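Local coordinates for protein cytochrome c'' (Methylophilus methylotrophus, PDB 1GU2) that carries a covalently bound heme c and probably transfers electrons as a monomer, with evidence for proton transfer coupled to heme reduction, at residues A5-V9 with I113-L117. Numbering follows the deposited sequence.
Sequences AEKLV and IAYLL
Ala5 sets its CB against two side chains of the facing helix, 3.9 Å from Ile113 CG2 and 4.0 Å from Leu117 CD2. Its carbonyl O is in van der Waals contact with the same Ile113 methyl at 3.5 Å, and also accepts the helical bond from Val9 N. Glu6 offers CA and CB to Leu117 CD1, with CA the nearer at 4.0 Å, whereas the carboxylate is hydrogen-bonded through OE1 to Tyr10 OH. The axes of the two short segments approach to 9.3 Å at 144°, an antiparallel, inclined packing of N-terminal helix 2-19 on C-terminal helix 106-118, recalling the class I cytochrome c fold, where these helices cross closer to perpendicular. Leu8 meets the far end of Ile113, CB to CD1, and touches Ile85 and Glu89 of helix 85-100. Val9 fits among Ile113, Ala114 and Leu117, its CA 6.2 Å from Ala114 CA. With CG1 anti to the backbone N (chi1 174°), the two methyls diverge: CG1 faces Ala114 CB, while CG2 packs 3.6 Å from Ile113 CG2, sits against Ala114 N and reaches Leu117 CD1. The side chains of Val9 and Ile113 pass in opposite senses, the latter about 7 Å from the heme.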
loop_
_atom_site.group_PDB
_atom_site.type_symbol
_atom_site.label_atom_id
_atom_site.label_comp_id
_atom_site.label_asym_id
_atom_site.label_seq_id
_atom_site.Cartn_x
_atom_site.Cartn_y
_atom_site.Cartn_z
ATOM N N ALA A 5 -0.956 7.503 -9.196
ATOM C CA ALA A 5 -0.141 6.906 -8.120
ATOM C C ALA A 5 1.134 7.697 -7.963
ATOM O O ALA A 5 1.534 8.019 -6.850
ATOM C CB ALA A 5 0.111 5.413 -8.423
ATOM N N GLU A 6 1.818 7.989 -9.064
ATOM C CA GLU A 6 3.064 8.718 -8.968
ATOM C C GLU A 6 2.865 10.080 -8.295
ATOM O O GLU A 6 3.659 10.490 -7.446
ATOM C CB GLU A 6 3.679 8.872 -10.370
ATOM C CG GLU A 6 5.053 9.501 -10.355
ATOM C CD GLU A 6 5.623 9.821 -11.719
ATOM O OE1 GLU A 6 6.464 10.770 -11.822
ATOM O OE2 GLU A 6 5.306 9.110 -12.692
ATOM N N LYS A 7 1.829 10.818 -8.681
ATOM C CA LYS A 7 1.597 12.118 -8.053
ATOM C C LYS A 7 1.314 11.993 -6.559
ATOM O O LYS A 7 1.702 12.869 -5.772
ATOM C CB LYS A 7 0.453 12.811 -8.797
ATOM C CG LYS A 7 0.809 13.276 -10.217
ATOM C CD LYS A 7 -0.287 14.135 -10.834
ATOM C CE LYS A 7 -1.593 13.345 -10.973
ATOM N NZ LYS A 7 -2.676 14.287 -11.438
ATOM N N LEU A 8 0.649 10.921 -6.126
ATOM C CA LEU A 8 0.404 10.690 -4.690
ATOM C C LEU A 8 1.713 10.458 -3.959
ATOM O O LEU A 8 1.844 10.881 -2.787
ATOM C CB LEU A 8 -0.561 9.547 -4.458
ATOM C CG LEU A 8 -2.043 9.862 -4.741
ATOM C CD1 LEU A 8 -2.823 8.554 -4.704
ATOM C CD2 LEU A 8 -2.632 10.858 -3.779
ATOM N N VAL A 9 2.699 9.828 -4.564
ATOM C CA VAL A 9 3.988 9.665 -3.857
ATOM C C VAL A 9 4.567 11.018 -3.494
ATOM O O VAL A 9 5.026 11.232 -2.384
ATOM C CB VAL A 9 4.970 8.871 -4.746
ATOM C CG1 VAL A 9 6.380 8.804 -4.117
ATOM C CG2 VAL A 9 4.499 7.469 -4.990
ATOM N N ILE A 113 3.393 3.310 -1.939
ATOM C CA ILE A 113 2.973 3.581 -3.307
ATOM C C ILE A 113 4.181 3.607 -4.222
ATOM O O ILE A 113 4.123 3.089 -5.350
ATOM C CB ILE A 113 2.081 4.839 -3.395
ATOM C CG1 ILE A 113 0.829 4.727 -2.517
ATOM C CG2 ILE A 113 1.755 5.117 -4.854
ATOM C CD1 ILE A 113 -0.009 5.989 -2.428
ATOM N N ALA A 114 5.316 4.110 -3.770
ATOM C CA ALA A 114 6.534 4.086 -4.562
ATOM C C ALA A 114 6.913 2.654 -4.818
ATOM O O ALA A 114 7.274 2.274 -5.926
ATOM C CB ALA A 114 7.647 4.832 -3.843
ATOM N N TYR A 115 6.812 1.794 -3.813
ATOM C CA TYR A 115 7.079 0.344 -4.021
ATOM C C TYR A 115 6.123 -0.231 -5.052
ATOM O O TYR A 115 6.500 -0.986 -5.971
ATOM C CB TYR A 115 7.008 -0.371 -2.646
ATOM C CG TYR A 115 6.863 -1.872 -2.817
ATOM C CD1 TYR A 115 7.868 -2.601 -3.431
ATOM C CD2 TYR A 115 5.729 -2.559 -2.395
ATOM C CE1 TYR A 115 7.706 -3.987 -3.577
ATOM C CE2 TYR A 115 5.544 -3.933 -2.533
ATOM C CZ TYR A 115 6.579 -4.613 -3.129
ATOM O OH TYR A 115 6.448 -5.953 -3.341
ATOM N N LEU A 116 4.823 0.082 -4.984
ATOM C CA LEU A 116 3.854 -0.395 -5.995
ATOM C C LEU A 116 4.272 -0.002 -7.416
ATOM O O LEU A 116 4.019 -0.820 -8.349
ATOM C CB LEU A 116 2.475 0.143 -5.730
ATOM C CG LEU A 116 1.706 -0.376 -4.520
ATOM C CD1 LEU A 116 0.311 0.247 -4.495
ATOM C CD2 LEU A 116 1.579 -1.878 -4.491
ATOM N N LEU A 117 4.858 1.164 -7.622
ATOM C CA LEU A 117 5.295 1.626 -8.953
ATOM C C LEU A 117 6.384 0.717 -9.504
ATOM O O LEU A 117 6.604 0.695 -10.718
ATOM C CB LEU A 117 5.807 3.068 -8.933
ATOM C CG LEU A 117 4.800 4.165 -8.612
ATOM C CD1 LEU A 117 5.447 5.535 -8.520
ATOM C CD2 LEU A 117 3.669 4.153 -9.617
#